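Local structure of fiber protein (Human adenovirus 14, 3F0Y) at residues A[56-61]-A[194-199]; A[20-25]-A[38-43]. The protein forms the trimeric knob of the viral fiber, the part of the capsid spike that probably engages the cellular receptor CD46. One frame throughout, in Å; residues are numbered along the deposited sequence.

Contact 1: residues A[56-61]-A[194-199]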
loop_
_atom_site.group_PDB
_atom_site.type_symbol
_atom_site.label_atom_id
_atom_site.label_comp_id
_atom_site.label_asym_id
_atom_site.label_seq_id
_atom_site.Cartn_x
_atom_site.Cartn_y
_atom_site.Cartn_z
ATOM N N VAL A 56 9.252 4.420 3.612
ATOM C CA VAL A 56 9.982 5.289 4.538
ATOM C C VAL A 56 9.744 4.983 6.019
ATOM O O VAL A 56 8.623 4.698 6.442
ATOM C CB VAL A 56 9.666 6.784 4.258
ATOM C CG1 VAL A 56 8.212 7.110 4.594
ATOM C CG2 VAL A 56 10.624 7.695 5.022
ATOM N N TYR A 57 10.822 5.027 6.795
ATOM C CA TYR A 57 10.732 4.996 8.251
ATOM C C TYR A 57 11.974 5.613 8.871
ATOM O O TYR A 57 12.950 5.908 8.177
ATOM C CB TYR A 57 10.502 3.575 8.782
ATOM C CG TYR A 57 11.571 2.560 8.441
ATOM C CD1 TYR A 57 11.669 2.030 7.160
ATOM C CD2 TYR A 57 12.463 2.105 9.410
ATOM C CE1 TYR A 57 12.638 1.090 6.844
ATOM C CE2 TYR A 57 13.436 1.161 9.103
ATOM C CZ TYR A 57 13.518 0.659 7.818
ATOM O OH TYR A 57 14.473 -0.276 7.498
ATOM N N VAL A 58 11.920 5.824 10.181
ATOM C CA VAL A 58 13.020 6.442 10.905
ATOM C C VAL A 58 13.513 5.519 12.010
ATOM O O VAL A 58 12.728 4.809 12.637
ATOM C CB VAL A 58 12.611 7.809 11.501
ATOM C CG1 VAL A 58 12.139 8.742 10.401
ATOM C CG2 VAL A 58 11.531 7.644 12.555
ATOM N N ILE A 59 14.826 5.516 12.217
ATOM C CA ILE A 59 15.437 4.822 13.340
ATOM C C ILE A 59 16.191 5.873 14.145
ATOM O O ILE A 59 17.159 6.459 13.660
ATOM C CB ILE A 59 16.403 3.716 12.881
ATOM C CG1 ILE A 59 15.683 2.722 11.966
ATOM C CG2 ILE A 59 16.997 2.992 14.086
ATOM C CD1 ILE A 59 16.605 1.745 11.289
ATOM N N GLY A 60 15.722 6.125 15.362
ATOM C CA GLY A 60 16.273 7.185 16.193
ATOM C C GLY A 60 17.662 6.865 16.711
ATOM O O GLY A 60 17.982 5.706 16.978
ATOM N N VAL A 61 18.484 7.902 16.848
ATOM C CA VAL A 61 19.861 7.751 17.317
ATOM C C VAL A 61 20.141 8.638 18.531
ATOM O O VAL A 61 20.602 8.144 19.559
ATOM C CB VAL A 61 20.870 8.072 16.196
ATOM C CG1 VAL A 61 22.298 8.003 16.720
ATOM C CG2 VAL A 61 20.676 7.111 15.024
ATOM N N LEU A 194 13.382 5.337 19.278
ATOM C CA LEU A 194 12.220 5.707 18.483
ATOM C C LEU A 194 12.363 5.107 17.089
ATOM O O LEU A 194 13.165 5.578 16.280
ATOM C CB LEU A 194 12.080 7.231 18.399
ATOM C CG LEU A 194 10.974 7.801 17.504
ATOM C CD1 LEU A 194 9.694 6.980 17.587
ATOM C CD2 LEU A 194 10.703 9.259 17.865
ATOM N N VAL A 195 11.599 4.051 16.830
ATOM C CA VAL A 195 11.537 3.429 15.516
ATOM C C VAL A 195 10.102 3.500 15.008
ATOM O O VAL A 195 9.175 3.102 15.711
ATOM C CB VAL A 195 11.973 1.950 15.566
ATOM C CG1 VAL A 195 11.755 1.274 14.212
ATOM C CG2 VAL A 195 13.428 1.837 15.995
ATOM N N THR A 196 9.918 4.019 13.799
ATOM C CA THR A 196 8.612 3.971 13.146
ATOM C C THR A 196 8.583 2.757 12.224
ATOM O O THR A 196 9.609 2.382 11.654
ATOM C CB THR A 196 8.313 5.257 12.339
ATOM O OG1 THR A 196 9.229 5.378 11.244
ATOM C CG2 THR A 196 8.411 6.492 13.229
ATOM N N SER A 197 7.418 2.129 12.094
ATOM C CA SER A 197 7.254 1.036 11.144
ATOM C C SER A 197 7.224 1.627 9.737
ATOM O O SER A 197 6.872 2.795 9.570
ATOM C CB SER A 197 5.980 0.238 11.430
ATOM O OG SER A 197 4.823 1.046 11.324
ATOM N N PRO A 198 7.598 0.832 8.720
ATOM C CA PRO A 198 7.660 1.387 7.371
ATOM C C PRO A 198 6.320 1.930 6.896
ATOM O O PRO A 198 5.286 1.289 7.094
ATOM C CB PRO A 198 8.083 0.190 6.512
ATOM C CG PRO A 198 8.678 -0.784 7.452
ATOM C CD PRO A 198 7.970 -0.593 8.748
ATOM N N PHE A 199 6.346 3.118 6.301
ATOM C CA PHE A 199 5.178 3.665 5.630
ATOM C C PHE A 199 5.430 3.640 4.133
ATOM O O PHE A 199 6.436 4.174 3.661
ATOM C CB PHE A 199 4.901 5.094 6.088
ATOM C CG PHE A 199 3.763 5.751 5.357
ATOM C CD1 PHE A 199 2.502 5.168 5.349
ATOM C CD2 PHE A 199 3.950 6.948 4.680
ATOM C CE1 PHE A 199 1.447 5.765 4.674
ATOM C CE2 PHE A 199 2.895 7.557 4.007
ATOM C CZ PHE A 199 1.643 6.963 4.004
HETATM O O HOH W 1 7.429 5.298 8.952
#

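Contact 2: residues A[20-25]-A[38-43]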
loop_
_atom_site.group_PDB
_atom_site.type_symbol
_atom_site.label_atom_id
_atom_site.label_comp_id
_atom_site.label_asym_id
_atom_site.label_seq_id
_atom_site.Cartn_x
_atom_site.Cartn_y
_atom_site.Cartn_z
ATOM N N GLY A 20 19.971 3.163 1.514
ATOM C CA GLY A 20 20.620 1.943 1.974
ATOM C C GLY A 20 19.940 1.449 3.238
ATOM O O GLY A 20 19.157 2.178 3.856
ATOM N N VAL A 21 20.238 0.212 3.620
ATOM C CA VAL A 21 19.631 -0.406 4.796
ATOM C C VAL A 21 20.465 -0.126 6.046
ATOM O O VAL A 21 21.671 -0.375 6.060
ATOM C CB VAL A 21 19.495 -1.931 4.617
ATOM C CG1 VAL A 21 18.832 -2.557 5.833
ATOM C CG2 VAL A 21 18.707 -2.248 3.357
ATOM N N ASN A 22 19.809 0.394 7.083
ATOM C CA ASN A 22 20.430 0.643 8.386
ATOM C C ASN A 22 21.856 1.194 8.285
ATOM O O ASN A 22 22.826 0.481 8.569
ATOM C CB ASN A 22 20.405 -0.635 9.235
ATOM C CG ASN A 22 20.777 -0.384 10.690
ATOM O OD1 ASN A 22 20.320 0.582 11.304
ATOM N ND2 ASN A 22 21.605 -1.262 11.249
ATOM N N PRO A 23 21.990 2.466 7.869
ATOM C CA PRO A 23 23.315 3.088 7.809
ATOM C C PRO A 23 24.022 3.038 9.162
ATOM O O PRO A 23 23.364 3.071 10.203
ATOM C CB PRO A 23 23.013 4.537 7.412
ATOM C CG PRO A 23 21.673 4.500 6.778
ATOM C CD PRO A 23 20.924 3.386 7.433
ATOM N N THR A 24 25.348 2.946 9.142
ATOM C CA THR A 24 26.136 2.867 10.372
ATOM C C THR A 24 25.894 4.082 11.264
ATOM O O THR A 24 25.626 3.941 12.457
ATOM C CB THR A 24 27.642 2.752 10.064
ATOM O OG1 THR A 24 27.882 1.573 9.288
ATOM C CG2 THR A 24 28.459 2.683 11.348
ATOM N N GLU A 25 25.979 5.269 10.667
ATOM C CA GLU A 25 25.791 6.522 11.390
ATOM C C GLU A 25 24.484 7.194 10.995
ATOM O O GLU A 25 23.941 6.939 9.919
ATOM C CB GLU A 25 26.957 7.473 11.104
ATOM C CG GLU A 25 28.333 6.923 11.475
ATOM C CD GLU A 25 28.448 6.537 12.942
ATOM O OE1 GLU A 25 27.845 7.221 13.797
ATOM O OE2 GLU A 25 29.148 5.546 13.240
ATOM N N ASP A 38 20.523 13.299 14.021
ATOM C CA ASP A 38 19.909 12.724 15.221
ATOM C C ASP A 38 19.179 11.398 14.974
ATOM O O ASP A 38 18.676 10.787 15.915
ATOM C CB ASP A 38 18.962 13.741 15.879
ATOM C CG ASP A 38 17.928 14.310 14.912
ATOM O OD1 ASP A 38 17.726 13.733 13.821
ATOM O OD2 ASP A 38 17.317 15.344 15.247
ATOM N N CYS A 39 19.124 10.952 13.719
ATOM C CA CYS A 39 18.438 9.705 13.386
ATOM C C CYS A 39 18.861 9.153 12.029
ATOM O O CYS A 39 19.541 9.825 11.249
ATOM C CB CYS A 39 16.920 9.912 13.393
ATOM S SG CYS A 39 16.315 10.969 12.063
ATOM N N LYS A 40 18.453 7.917 11.766
ATOM C CA LYS A 40 18.620 7.301 10.456
ATOM C C LYS A 40 17.283 7.353 9.725
ATOM O O LYS A 40 16.308 6.747 10.170
ATOM C CB LYS A 40 19.066 5.847 10.594
ATOM C CG LYS A 40 20.314 5.637 11.431
ATOM C CD LYS A 40 20.574 4.156 11.642
ATOM C CE LYS A 40 21.692 3.919 12.644
ATOM N NZ LYS A 40 22.065 2.480 12.715
ATOM N N LEU A 41 17.233 8.095 8.621
ATOM C CA LEU A 41 16.073 8.077 7.738
ATOM C C LEU A 41 16.289 6.959 6.732
ATOM O O LEU A 41 17.253 6.985 5.965
ATOM C CB LEU A 41 15.908 9.417 7.016
ATOM C CG LEU A 41 14.710 9.552 6.068
ATOM C CD1 LEU A 41 13.397 9.508 6.841
ATOM C CD2 LEU A 41 14.811 10.835 5.257
ATOM N N ILE A 42 15.404 5.967 6.757
ATOM C CA ILE A 42 15.425 4.886 5.784
ATOM C C ILE A 42 14.376 5.216 4.725
ATOM O O ILE A 42 13.178 5.208 5.007
ATOM C CB ILE A 42 15.121 3.515 6.429
ATOM C CG1 ILE A 42 15.975 3.298 7.685
ATOM C CG2 ILE A 42 15.365 2.392 5.428
ATOM C CD1 ILE A 42 17.469 3.365 7.441
ATOM N N LEU A 43 14.837 5.542 3.521
ATOM C CA LEU A 43 13.952 5.913 2.425
ATOM C C LEU A 43 14.301 5.096 1.194
ATOM O O LEU A 43 15.460 5.051 0.789
ATOM C CB LEU A 43 14.085 7.403 2.108
ATOM C CG LEU A 43 13.198 7.928 0.974
ATOM C CD1 LEU A 43 11.721 7.751 1.317
ATOM C CD2 LEU A 43 13.517 9.382 0.672
#

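Contact 1: residues A[56-61]-A[194-199]
V56 opens the contact with a reciprocal backbone pair to F199: V56 N donates to F199 O and F199 N returns a bond of 2.8 Å to V56 O. The V56 CG1 methyl, at the edge of the F199 ring, lies 4.2 Å from F199 CB. V56 O also takes a hydrogen from a water that donates to S197 O as well and accepts from T196 OG1, bridging the two backbones where their direct pairing lapses.

Y57 has its CG between backbone N and carbonyl carbon (chi1 60°), which lays the ring alongside P198, Y57 CD1 4.1 Å from P198 CB, both side chains pointing the same way. At V58 a hydroxyl replaces a carbonyl: V58 N donates to T196 OG1 over 2.9 Å, while T196 N closes the pair on V58 O. That OG1 therefore takes the V58 N-H and gives its own proton to the water, both roles used in a buried place. The methyls V58 CG2 and T196 CG2 are pressed to 3.4 Å, tighter than normal contact.

I59 touches V195 lightly, CG2 to CG2, and G60 N ends the run with a bond of 2.8 Å to L194 O. Between V56 and I59 the register slips by one residue, taken up around T196 to P198. An irregular antiparallel approach thus leads into the regular pairing of strands 51-60 and 199-204, neighbours in the four-stranded sheet of the adenovirus knob's antiparallel beta sandwich.

Contact 2: residues A[20-25]-A[38-43]
K40 reaches from its strand to the 20-25 loop and grips it with one ammonium group, which donates two hydrogen bonds. K40 NZ lies 2.9 Å from P23 O, nearly in line with the carbonyl bond (C=O...N angle 166°). The second bond, K40 NZ to N22 OD1, is equally short at 2.9 Å, but the nitrogen stands above the amide plane, 43° out of it, and so misses the lone-pair directions. Two neutral oxygens from consecutive residues thus hold the lysine head, and its positive charge would probably polarise both carbonyls.

The chain of K40 is extended beyond CG, and its methylenes run past the P23 carbonyl, with K40 CE 3.1 Å from P23 O. From the loop side, the CB of N22 starts away from the strand, yet the amide swings back so that OD1 meets the ammonium group.

Next along the strand, beside this polar pair, lies a small apolar one. I42 is bent at chi2 (-58°), which turns CD1 toward the loop and against the P23 ring; the distance from I42 CD1 to P23 CD, 3.5 Å, is tighter than usual for two carbons. I42 CD1 also sits 3.8 Å from N22 N, and I42 CG2 passes near G20 O. The backbone angles of G20 call for glycine, since a CB would be jammed against the carbonyl oxygen of the residue before.

Farther out, N22 packs on I59 and on R132 of the second subunit, while I42 lies against Y57. The loop that follows strand 16-18 is thereby folded along the outer side of strand 39-48 and over the face that carries K40 and I42, while the strand's other edge pairs with strand 51-60.

The two contacts have centres 9 Å apart and share the four-stranded sheet, in which strands 39-48 and 51-60 are neighbours as well as successive in the chain. Backbone pairing joins them directly: I59 O lies 2.7 Å from K40 N and Y57 O 2.8 Å from I42 N, both probable hydrogen bonds. Residues 56-60 therefore stand between strand 39-48, with the 20-25 loop packed on its far side, on one edge and 194-199 on the other. Both contacts also reach the second subunit, Y57 packing on its I204 and V21 on its A124, which places this part of the sheet beside an interface of the trimer.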